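Side-chain contacts in SPbeta prophage-derived uncharacterized protein YorR (Bacillus subtilis, PDB 3KB2), which is of unknown function, binds guanosine-3'-monophosphate-5'-diphosphate with magnesium, and is possibly a P-loop nucleotide kinase acting on dTMP: residues S15-A18 and A19-K23; L101-P105 and S106-K110; K123-D126 and S127-L131. All blocks are in the same frame, centred on the assembly; numbering follows the deposited sequence.

The three contacts are all local, each within one helix or at its start. Interaction 1 covers most of helix 14-25, from near its start, is partly buried, and alone touches the bound nucleotide and magnesium ion. Interaction 2 is the partly buried turn from strand 96-102 into helix 105-115. Interaction 3 is a surface contact on the next helix, 122-137. Interactions 1 and 2 meet where V17 packs on L101. Interactions 2 and 3 meet more widely: P105 packs on L129 and D126, and I108 on I125. Phosphate and metal chemistry marks the first, backbone bonds and an apolar cluster the second; a hydroxyl, surface charges and an isoleucine-leucine pair the third.

Interaction 1. Residues S15-A18 and A19-K23; sequences STVA and AKLSK. With MG (magnesium ion), chain D; G3D (guanosine-3'-monophosphate-5'-diphosphate), chain C.
T16 and K20 meet one helical turn apart because T16 swings its methyl CG2 away from its own N, while K20 stays extended until a final bend (chi4 53°). The two side chains lie alongside each other, and K20 NZ comes 3.2 Å from T16 CG2. The same rotation of T16 (chi1 -58°) sets OG1 beside the backbone N. The hydroxyl and the amide of T16 both grip one alpha-phosphate oxygen of the nucleotide. T16 OG1 donates to G3D O1A at 2.7 Å, and T16 N donates to G3D O1A at 2.9 Å. S15 likewise has its hydroxyl next to the backbone N. Its OG binds the magnesium ion at 2.3 Å, and S15 N donates to G3D O3B at 3.1 Å. That beta-phosphate oxygen is also a magnesium ligand, with O3B 2.2 Å from the ion. Four waters complete an octahedral shell, and two of them donate to phosphate oxygens. D61 hydrogen-bonds S15 OG and so helps position this metal ligand. On another face of the helix V17 and L21 run side by side. V17 CG1 and L21 CD1 are tightly packed at 3.4 Å. L21 continues onto A157 and I160 of helix 153-166, while A18 faces I59 and I29 of the sheet. Regular backbone bonds join S15 to A19 and each following pair through S22. The amides at the helix start face the phosphates, an arrangement expected to stabilise their negative charge. This is a P-loop arrangement: a Walker A-like sequence, with F13 where the second glycine is usual, leads through K14 into the helix.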
ATOM      1  N   SER A  15     -12.373   2.861 -12.295  1.00 15.68           N
ATOM      2  CA  SER A  15     -11.803   2.575 -13.608  1.00 10.43           C
ATOM      3  C   SER A  15     -12.774   1.941 -14.593  1.00 18.48           C
ATOM      4  O   SER A  15     -12.685   2.162 -15.804  1.00 11.01           O
ATOM      5  CB  SER A  15     -10.574   1.699 -13.437  1.00 16.21           C
ATOM      6  OG  SER A  15      -9.568   2.464 -12.796  1.00 22.01           O
ATOM      7  N   THR A  16     -13.698   1.148 -14.060  1.00 25.37           N
ATOM      8  CA  THR A  16     -14.723   0.485 -14.860  1.00 15.71           C
ATOM      9  C   THR A  16     -15.651   1.586 -15.372  1.00 20.45           C
ATOM     10  O   THR A  16     -15.920   1.678 -16.569  1.00 10.56           O
ATOM     11  CB  THR A  16     -15.526  -0.510 -13.996  1.00  6.97           C
ATOM     12  OG1 THR A  16     -14.622  -1.462 -13.432  1.00 11.25           O
ATOM     13  CG2 THR A  16     -16.571  -1.254 -14.830  1.00 10.14           C
ATOM     14  N   VAL A  17     -16.135   2.428 -14.460  1.00 21.35           N
ATOM     15  CA  VAL A  17     -17.023   3.513 -14.862  1.00 20.87           C
ATOM     16  C   VAL A  17     -16.339   4.347 -15.928  1.00 11.75           C
ATOM     17  O   VAL A  17     -16.932   4.662 -16.955  1.00 13.76           O
ATOM     18  CB  VAL A  17     -17.402   4.415 -13.669  1.00 12.51           C
ATOM     19  CG1 VAL A  17     -18.075   5.687 -14.166  1.00 11.40           C
ATOM     20  CG2 VAL A  17     -18.346   3.668 -12.759  1.00  9.42           C
ATOM     21  N   ALA A  18     -15.079   4.685 -15.682  1.00 10.48           N
ATOM     22  CA  ALA A  18     -14.293   5.484 -16.609  1.00  7.36           C
ATOM     23  C   ALA A  18     -14.282   4.872 -18.014  1.00 14.35           C
ATOM     24  O   ALA A  18     -14.443   5.573 -19.022  1.00  9.62           O
ATOM     25  CB  ALA A  18     -12.872   5.615 -16.084  1.00  6.55           C
ATOM     26  N   ALA A  19     -14.086   3.558 -18.075  1.00 13.66           N
ATOM     27  CA  ALA A  19     -14.046   2.848 -19.347  1.00 12.35           C
ATOM     28  C   ALA A  19     -15.396   2.875 -20.056  1.00 13.89           C
ATOM     29  O   ALA A  19     -15.462   2.995 -21.277  1.00  7.71           O
ATOM     30  CB  ALA A  19     -13.610   1.396 -19.114  1.00 21.55           C
ATOM     31  N   LYS A  20     -16.472   2.747 -19.280  1.00 15.13           N
ATOM     32  CA  LYS A  20     -17.825   2.747 -19.829  1.00 14.09           C
ATOM     33  C   LYS A  20     -18.222   4.154 -20.303  1.00 18.23           C
ATOM     34  O   LYS A  20     -18.887   4.311 -21.336  1.00 16.51           O
ATOM     35  CB  LYS A  20     -18.818   2.232 -18.772  1.00 19.85           C
ATOM     36  CG  LYS A  20     -18.628   0.757 -18.365  1.00 12.56           C
ATOM     37  CD  LYS A  20     -19.556   0.370 -17.212  1.00 30.05           C
ATOM     38  CE  LYS A  20     -19.835  -1.140 -17.144  1.00 26.94           C
ATOM     39  NZ  LYS A  20     -18.608  -1.966 -17.133  1.00 32.04           N
ATOM     40  N   LEU A  21     -17.812   5.176 -19.554  1.00 18.97           N
ATOM     41  CA  LEU A  21     -18.124   6.553 -19.920  1.00 18.30           C
ATOM     42  C   LEU A  21     -17.336   6.928 -21.168  1.00 13.66           C
ATOM     43  O   LEU A  21     -17.839   7.624 -22.045  1.00 16.51           O
ATOM     44  CB  LEU A  21     -17.770   7.509 -18.774  1.00 18.55           C
ATOM     45  CG  LEU A  21     -18.607   7.397 -17.487  1.00 18.43           C
ATOM     46  CD1 LEU A  21     -18.007   8.292 -16.401  1.00  6.68           C
ATOM     47  CD2 LEU A  21     -20.052   7.786 -17.770  1.00 17.70           C
ATOM     48  N   SER A  22     -16.105   6.441 -21.248  1.00 13.18           N
ATOM     49  CA  SER A  22     -15.236   6.733 -22.381  1.00 11.99           C
ATOM     50  C   SER A  22     -15.730   6.113 -23.686  1.00 20.52           C
ATOM     51  O   SER A  22     -15.607   6.710 -24.757  1.00 15.58           O
ATOM     52  CB  SER A  22     -13.822   6.239 -22.086  1.00 16.27           C
ATOM     53  OG  SER A  22     -12.961   6.494 -23.179  1.00 23.83           O
ATOM     54  N   LYS A  23     -16.278   4.907 -23.594  1.00 20.80           N
ATOM     55  CA  LYS A  23     -16.795   4.216 -24.766  1.00 17.50           C
ATOM     56  C   LYS A  23     -17.964   5.019 -25.329  1.00 25.52           C
ATOM     57  O   LYS A  23     -18.045   5.242 -26.537  1.00 24.94           O
ATOM     58  CB  LYS A  23     -17.256   2.816 -24.377  1.00 24.31           C
ATOM     59  CG  LYS A  23     -17.697   1.942 -25.529  1.00 32.54           C
ATOM     60  CD  LYS A  23     -18.134   0.578 -25.000  1.00 42.25           C
ATOM     61  CE  LYS A  23     -18.605  -0.356 -26.122  1.00 40.73           C
ATOM     62  NZ  LYS A  23     -19.125  -1.650 -25.597  1.00 31.58           N
TER
HETATM   63 MG    MG D 181      -8.555   2.024 -10.763  1.00 21.61          MG
HETATM   64  PB  G3D C 180     -11.310   0.817  -8.893  1.00 19.03           P
HETATM   65  O1B G3D C 180     -10.217   0.515  -7.865  1.00 17.86           O
HETATM   66  O2B G3D C 180     -12.290   1.850  -8.548  1.00 17.73           O
HETATM   67  O3B G3D C 180     -10.574   1.206 -10.324  1.00 19.49           O
HETATM   68  PA  G3D C 180     -12.454  -1.058 -10.738  1.00 20.34           P
HETATM   69  O3A G3D C 180     -12.053  -0.494  -9.287  1.00 26.80           O
HETATM   70  O1A G3D C 180     -13.303  -0.130 -11.470  1.00 25.79           O
HETATM   71  O2A G3D C 180     -11.148  -1.540 -11.389  1.00 26.59           O
HETATM   72  O5' G3D C 180     -13.440  -2.328 -10.322  1.00 20.31           O
HETATM   73  C5' G3D C 180     -12.843  -3.102  -9.202  1.00 14.94           C
HETATM   74  C4' G3D C 180     -13.611  -4.478  -9.514  1.00 22.60           C
HETATM   75  O4' G3D C 180     -15.036  -4.444  -9.332  1.00 14.77           O
HETATM   76  C3' G3D C 180     -13.418  -5.114 -10.789  1.00 20.17           C
HETATM   77  O3' G3D C 180     -13.193  -6.496 -10.675  1.00 26.36           O
HETATM   78  C2' G3D C 180     -14.580  -4.725 -11.749  1.00 17.00           C
HETATM   79  O2' G3D C 180     -14.836  -5.657 -12.644  1.00 28.27           O
HETATM   80  C1' G3D C 180     -15.727  -4.927 -10.489  1.00 18.35           C
HETATM   81  N9  G3D C 180     -17.005  -4.261 -10.942  1.00 22.48           N
HETATM   82  C8  G3D C 180     -17.043  -3.215 -11.854  1.00 18.14           C
HETATM   83  N7  G3D C 180     -18.383  -3.031 -11.866  1.00 10.30           N
HETATM   84  C5  G3D C 180     -19.134  -3.968 -11.155  1.00 15.39           C
HETATM   85  C6  G3D C 180     -20.385  -4.030 -11.032  1.00  6.77           C
HETATM   86  O6  G3D C 180     -21.430  -3.405 -11.391  1.00 18.16           O
HETATM   87  N1  G3D C 180     -20.757  -5.123 -10.068  1.00 15.08           N
HETATM   88  C2  G3D C 180     -19.765  -5.787  -9.595  1.00 13.16           C
HETATM   89  N2  G3D C 180     -20.155  -6.819  -8.580  1.00 20.90           N
HETATM   90  N3  G3D C 180     -18.450  -5.661  -9.659  1.00 19.16           N
HETATM   91  C4  G3D C 180     -18.230  -4.705 -10.557  1.00 12.83           C
HETATM   92  P1  G3D C 180     -12.149  -7.203 -11.175  1.00 43.69           P
HETATM   93  O4P G3D C 180     -12.450  -7.736 -12.468  1.00 43.70           O
HETATM   94  O5P G3D C 180     -12.077  -8.424 -10.130  1.00 48.41           O
HETATM   95  O6P G3D C 180     -10.731  -6.657 -10.987  1.00 34.14           O
HETATM   96  O   HOH W   1      -8.997  -0.156 -11.547  1.00 15.14           O
HETATM   97  O   HOH W   2      -8.935   4.150 -10.078  1.00 25.17           O
HETATM   98  O   HOH W   3      -6.408   1.811 -11.544  1.00 36.57           O
HETATM   99  O   HOH W   4      -7.902   1.612  -8.647  1.00 34.53           O

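Interaction 2. Residues L101-P105 and S106-K110; sequences LHADP and SVIKK
D104 and P105 supply the carbonyls that accept the first i to i+4 bonds of helix 105-115. I108 N donates to D104 O at 3.1 Å, in the carbonyl plane. K109 N donates to P105 O at 2.8 Å and is almost straight, with an N-H...O angle of 171°. P105, in the first turn, has no N-H that would need a partner. D104 sits at the N-cap position, but its side chain makes no capping bond; its carbonyl takes the ordinary helix bond from I108. I108 CG1 lies 3.2 Å from D104 O, and K109 CG lies 3.0 Å from P105 O, so each accepting oxygen is also covered by carbon. A103 gives the apolar part. Its CB points at the helix and meets I108 CD1 at 3.7 Å and V107 CB at 4.1 Å. In I108, chi1 (-64°) brings CG1 back toward D104, and chi2 (-56°) carries CD1 onto A103. K109 extends past P105, with CE 4.0 Å from P105 CB, and its NZ has a long, weak ion pair with D126. Before the turn, backbone bonds join L101 to E7 and H102 to W146 and T148, and H102 O accepts from T148 OG1. The turn is therefore held by main-chain bonds and an apolar cluster; K109 adds its aliphatic chain, and its charge is weakly paired with D126.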
ATOM      1  N   LEU A 101     -17.187   8.031  -5.800  1.00  6.69           N
ATOM      2  CA  LEU A 101     -17.708   6.688  -5.720  1.00  5.52           C
ATOM      3  C   LEU A 101     -17.223   6.056  -4.430  1.00 13.10           C
ATOM      4  O   LEU A 101     -16.021   6.026  -4.161  1.00 16.40           O
ATOM      5  CB  LEU A 101     -17.244   5.868  -6.919  1.00  8.79           C
ATOM      6  CG  LEU A 101     -17.646   6.397  -8.298  1.00 11.99           C
ATOM      7  CD1 LEU A 101     -17.252   5.381  -9.366  1.00  9.81           C
ATOM      8  CD2 LEU A 101     -19.148   6.637  -8.345  1.00 12.34           C
ATOM      9  N   HIS A 102     -18.155   5.550  -3.626  1.00 15.97           N
ATOM     10  CA  HIS A 102     -17.786   4.931  -2.354  1.00 21.39           C
ATOM     11  C   HIS A 102     -18.537   3.632  -2.078  1.00 21.72           C
ATOM     12  O   HIS A 102     -19.176   3.062  -2.967  1.00 25.12           O
ATOM     13  CB  HIS A 102     -18.046   5.918  -1.210  1.00 19.35           C
ATOM     14  CG  HIS A 102     -19.472   6.367  -1.121  1.00 21.23           C
ATOM     15  ND1 HIS A 102     -20.010   7.305  -1.976  1.00 26.38           N
ATOM     16  CD2 HIS A 102     -20.485   5.964  -0.319  1.00 12.37           C
ATOM     17  CE1 HIS A 102     -21.294   7.457  -1.706  1.00 20.99           C
ATOM     18  NE2 HIS A 102     -21.608   6.655  -0.706  1.00 22.88           N
ATOM     19  N   ALA A 103     -18.442   3.170  -0.835  1.00 14.47           N
ATOM     20  CA  ALA A 103     -19.124   1.957  -0.384  1.00 17.39           C
ATOM     21  C   ALA A 103     -18.784   1.752   1.084  1.00 23.61           C
ATOM     22  O   ALA A 103     -17.769   2.263   1.565  1.00 21.27           O
ATOM     23  CB  ALA A 103     -18.671   0.753  -1.194  1.00  9.66           C
ATOM     24  N   ASP A 104     -19.630   1.019   1.799  1.00 21.80           N
ATOM     25  CA  ASP A 104     -19.376   0.758   3.206  1.00 23.23           C
ATOM     26  C   ASP A 104     -18.033   0.041   3.337  1.00 16.06           C
ATOM     27  O   ASP A 104     -17.545  -0.544   2.377  1.00 18.71           O
ATOM     28  CB  ASP A 104     -20.496  -0.108   3.813  1.00 25.19           C
ATOM     29  CG  ASP A 104     -21.797   0.669   4.022  1.00 41.54           C
ATOM     30  OD1 ASP A 104     -21.749   1.921   4.096  1.00 37.99           O
ATOM     31  OD2 ASP A 104     -22.871   0.029   4.132  1.00 38.28           O
ATOM     32  N   PRO A 105     -17.410   0.103   4.526  1.00 20.41           N
ATOM     33  CA  PRO A 105     -16.118  -0.543   4.791  1.00 20.77           C
ATOM     34  C   PRO A 105     -16.199  -2.050   4.587  1.00 19.04           C
ATOM     35  O   PRO A 105     -15.291  -2.669   4.033  1.00 22.22           O
ATOM     36  CB  PRO A 105     -15.838  -0.179   6.248  1.00 22.87           C
ATOM     37  CG  PRO A 105     -16.479   1.161   6.379  1.00 20.54           C
ATOM     38  CD  PRO A 105     -17.793   0.975   5.650  1.00 23.39           C
ATOM     39  N   SER A 106     -17.295  -2.639   5.045  1.00 21.20           N
ATOM     40  CA  SER A 106     -17.488  -4.074   4.896  1.00 20.39           C
ATOM     41  C   SER A 106     -17.404  -4.472   3.423  1.00 25.23           C
ATOM     42  O   SER A 106     -16.717  -5.427   3.082  1.00 31.25           O
ATOM     43  CB  SER A 106     -18.842  -4.477   5.476  1.00 21.23           C
ATOM     44  OG  SER A 106     -19.187  -5.780   5.051  1.00 42.01           O
ATOM     45  N   VAL A 107     -18.093  -3.724   2.562  1.00 16.34           N
ATOM     46  CA  VAL A 107     -18.101  -3.984   1.127  1.00 18.35           C
ATOM     47  C   VAL A 107     -16.719  -3.847   0.510  1.00 22.33           C
ATOM     48  O   VAL A 107     -16.308  -4.650  -0.332  1.00 23.21           O
ATOM     49  CB  VAL A 107     -19.037  -3.010   0.402  1.00 25.13           C
ATOM     50  CG1 VAL A 107     -19.142  -3.370  -1.076  1.00 15.38           C
ATOM     51  CG2 VAL A 107     -20.403  -3.032   1.060  1.00 31.61           C
ATOM     52  N   ILE A 108     -16.007  -2.809   0.924  1.00 22.28           N
ATOM     53  CA  ILE A 108     -14.668  -2.561   0.424  1.00 20.33           C
ATOM     54  C   ILE A 108     -13.755  -3.702   0.840  1.00 14.46           C
ATOM     55  O   ILE A 108     -13.033  -4.258   0.026  1.00 22.10           O
ATOM     56  CB  ILE A 108     -14.113  -1.227   0.988  1.00 21.85           C
ATOM     57  CG1 ILE A 108     -14.965  -0.066   0.474  1.00 18.55           C
ATOM     58  CG2 ILE A 108     -12.637  -1.057   0.621  1.00 11.53           C
ATOM     59  CD1 ILE A 108     -15.055  -0.002  -1.033  1.00 28.41           C
ATOM     60  N   LYS A 109     -13.793  -4.051   2.116  1.00 20.01           N
ATOM     61  CA  LYS A 109     -12.954  -5.123   2.606  1.00 14.73           C
ATOM     62  C   LYS A 109     -13.204  -6.415   1.835  1.00 20.34           C
ATOM     63  O   LYS A 109     -12.265  -7.150   1.516  1.00 21.48           O
ATOM     64  CB  LYS A 109     -13.198  -5.311   4.096  1.00 22.18           C
ATOM     65  CG  LYS A 109     -12.751  -4.099   4.895  1.00 22.50           C
ATOM     66  CD  LYS A 109     -13.201  -4.180   6.331  1.00 23.66           C
ATOM     67  CE  LYS A 109     -12.940  -2.874   7.056  1.00 25.06           C
ATOM     68  NZ  LYS A 109     -13.404  -2.959   8.465  1.00 21.97           N
ATOM     69  N   LYS A 110     -14.468  -6.681   1.521  1.00 18.66           N
ATOM     70  CA  LYS A 110     -14.835  -7.877   0.763  1.00 18.35           C
ATOM     71  C   LYS A 110     -14.191  -7.852  -0.630  1.00 13.44           C
ATOM     72  O   LYS A 110     -13.618  -8.832  -1.082  1.00 15.99           O
ATOM     73  CB  LYS A 110     -16.361  -7.960   0.610  1.00 11.87           C
ATOM     74  CG  LYS A 110     -16.849  -9.241  -0.053  1.00 20.54           C
ATOM     75  CD  LYS A 110     -17.821  -8.960  -1.193  1.00 35.12           C
ATOM     76  CE  LYS A 110     -19.082  -8.254  -0.722  1.00 33.19           C
ATOM     77  NZ  LYS A 110     -19.819  -9.097   0.263  1.00 45.83           N
TER

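Interaction 3. Residues K123-D126 and S127-L131; sequences KDID and SILEL
The backbone from K123 to L131 is regular alpha helix, with S127 N bonded to K123 O and each later amide to the carbonyl four residues before it. The main departure from routine is at D124 O, which accepts two bonds. I128 N donates to D124 O at 3.1 Å, and S127 OG donates to D124 O at 2.8 Å. S127 can do this because its hydroxyl lies between the backbone N and the carbonyl carbon (chi1 68°), turned back along the helix. It comes in from the side of the carbonyl, at a C=O...O angle of 124°, tilted 22° from its plane. K73 is hydrogen-bonded to S127 OG and forms a long, weak ion pair with D124, so serine, aspartate and lysine gather at one spot. D124 OD2 lies 4.0 Å from I128 CD1, beside the CG1-CD1 branch, and the two side chains slant across each other. I125 and L129 cross obliquely on the side facing helix 105-115, where I125 CG2 stands 4.1 Å from L129 CD1. L129 CG lies close to I125 O, at 3.1 Å. I125 goes on to I108 and L112, and L129 to P105 and P9. E130 bends away from D126 and pairs its carboxylate with R133. K123 and D124 pack on E36 and F35 of the second subunit. The chemistry implies a helix with distinct faces. I125 and L129, with D126 beside them against P105, face helix 105-115. D124 and S127 form a polar cluster with K73, which probably offsets the charge of D124, while D124 also meets the second subunit.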
ATOM      1  N   LYS A 123      -8.418  -1.325  10.129  1.00 40.59           N
ATOM      2  CA  LYS A 123      -8.265   0.035  10.615  1.00 41.19           C
ATOM      3  C   LYS A 123      -7.768   1.017   9.551  1.00 45.66           C
ATOM      4  O   LYS A 123      -8.266   2.144   9.463  1.00 35.88           O
ATOM      5  CB  LYS A 123      -7.327   0.061  11.823  1.00 44.06           C
ATOM      6  CG  LYS A 123      -8.022  -0.183  13.149  1.00 48.18           C
ATOM      7  CD  LYS A 123      -7.143   0.274  14.301  1.00 53.68           C
ATOM      8  CE  LYS A 123      -7.976   0.587  15.538  1.00 59.90           C
ATOM      9  NZ  LYS A 123      -7.209   1.360  16.566  1.00 54.99           N
ATOM     10  N   ASP A 124      -6.793   0.598   8.746  1.00 42.29           N
ATOM     11  CA  ASP A 124      -6.257   1.471   7.702  1.00 41.26           C
ATOM     12  C   ASP A 124      -7.342   1.801   6.692  1.00 39.33           C
ATOM     13  O   ASP A 124      -7.521   2.959   6.308  1.00 36.10           O
ATOM     14  CB  ASP A 124      -5.092   0.816   6.962  1.00 43.27           C
ATOM     15  CG  ASP A 124      -4.324   1.812   6.101  1.00 55.29           C
ATOM     16  OD1 ASP A 124      -3.559   1.390   5.207  1.00 58.21           O
ATOM     17  OD2 ASP A 124      -4.478   3.032   6.332  1.00 57.27           O
ATOM     18  N   ILE A 125      -8.057   0.770   6.254  1.00 34.68           N
ATOM     19  CA  ILE A 125      -9.130   0.944   5.288  1.00 27.43           C
ATOM     20  C   ILE A 125     -10.167   1.924   5.808  1.00 25.67           C
ATOM     21  O   ILE A 125     -10.717   2.716   5.041  1.00 32.48           O
ATOM     22  CB  ILE A 125      -9.824  -0.396   4.974  1.00 24.72           C
ATOM     23  CG1 ILE A 125      -8.827  -1.357   4.321  1.00 26.09           C
ATOM     24  CG2 ILE A 125     -11.030  -0.162   4.084  1.00 33.29           C
ATOM     25  CD1 ILE A 125      -8.147  -0.800   3.086  1.00 32.66           C
ATOM     26  N   ASP A 126     -10.437   1.876   7.109  1.00 29.71           N
ATOM     27  CA  ASP A 126     -11.417   2.786   7.704  1.00 33.06           C
ATOM     28  C   ASP A 126     -10.972   4.229   7.666  1.00 25.10           C
ATOM     29  O   ASP A 126     -11.748   5.106   7.310  1.00 28.26           O
ATOM     30  CB  ASP A 126     -11.694   2.414   9.154  1.00 38.00           C
ATOM     31  CG  ASP A 126     -12.427   1.113   9.278  1.00 46.13           C
ATOM     32  OD1 ASP A 126     -13.546   1.013   8.732  1.00 51.04           O
ATOM     33  OD2 ASP A 126     -11.885   0.193   9.919  1.00 58.30           O
ATOM     34  N   SER A 127      -9.726   4.472   8.053  1.00 24.10           N
ATOM     35  CA  SER A 127      -9.192   5.827   8.076  1.00 18.96           C
ATOM     36  C   SER A 127      -9.160   6.438   6.679  1.00 25.69           C
ATOM     37  O   SER A 127      -9.349   7.645   6.508  1.00 29.76           O
ATOM     38  CB  SER A 127      -7.784   5.830   8.664  1.00 23.81           C
ATOM     39  OG  SER A 127      -6.870   5.182   7.807  1.00 24.49           O
ATOM     40  N   ILE A 128      -8.918   5.607   5.675  1.00 24.11           N
ATOM     41  CA  ILE A 128      -8.872   6.091   4.306  1.00 24.01           C
ATOM     42  C   ILE A 128     -10.269   6.454   3.828  1.00 23.16           C
ATOM     43  O   ILE A 128     -10.463   7.487   3.187  1.00 23.78           O
ATOM     44  CB  ILE A 128      -8.265   5.037   3.371  1.00 23.31           C
ATOM     45  CG1 ILE A 128      -6.773   4.904   3.656  1.00 25.14           C
ATOM     46  CG2 ILE A 128      -8.472   5.435   1.916  1.00 29.81           C
ATOM     47  CD1 ILE A 128      -6.097   3.871   2.803  1.00 26.23           C
ATOM     48  N   LEU A 129     -11.237   5.596   4.142  1.00 25.02           N
ATOM     49  CA  LEU A 129     -12.620   5.830   3.758  1.00 22.31           C
ATOM     50  C   LEU A 129     -13.124   7.117   4.391  1.00 24.48           C
ATOM     51  O   LEU A 129     -13.809   7.908   3.744  1.00 10.52           O
ATOM     52  CB  LEU A 129     -13.504   4.662   4.201  1.00 22.85           C
ATOM     53  CG  LEU A 129     -13.297   3.317   3.504  1.00 25.79           C
ATOM     54  CD1 LEU A 129     -14.317   2.310   4.019  1.00 34.11           C
ATOM     55  CD2 LEU A 129     -13.446   3.481   2.010  1.00 31.32           C
ATOM     56  N   GLU A 130     -12.779   7.323   5.661  1.00 27.22           N
ATOM     57  CA  GLU A 130     -13.198   8.514   6.394  1.00 26.77           C
ATOM     58  C   GLU A 130     -12.576   9.770   5.825  1.00 19.76           C
ATOM     59  O   GLU A 130     -13.236  10.798   5.743  1.00 22.58           O
ATOM     60  CB  GLU A 130     -12.820   8.399   7.868  1.00 31.34           C
ATOM     61  CG  GLU A 130     -14.003   8.235   8.811  1.00 48.93           C
ATOM     62  CD  GLU A 130     -15.062   9.312   8.629  1.00 52.65           C
ATOM     63  OE1 GLU A 130     -14.705  10.515   8.624  1.00 42.69           O
ATOM     64  OE2 GLU A 130     -16.255   8.949   8.502  1.00 51.71           O
ATOM     65  N   LEU A 131     -11.300   9.689   5.453  1.00 21.84           N
ATOM     66  CA  LEU A 131     -10.591  10.831   4.874  1.00 19.16           C
ATOM     67  C   LEU A 131     -11.297  11.276   3.599  1.00 22.33           C
ATOM     68  O   LEU A 131     -11.497  12.469   3.383  1.00 23.00           O
ATOM     69  CB  LEU A 131      -9.138  10.453   4.557  1.00 24.56           C
ATOM     70  CG  LEU A 131      -8.098  10.712   5.652  1.00 21.63           C
ATOM     71  CD1 LEU A 131      -6.772  10.035   5.333  1.00 26.74           C
ATOM     72  CD2 LEU A 131      -7.911  12.212   5.768  1.00 29.95           C
TER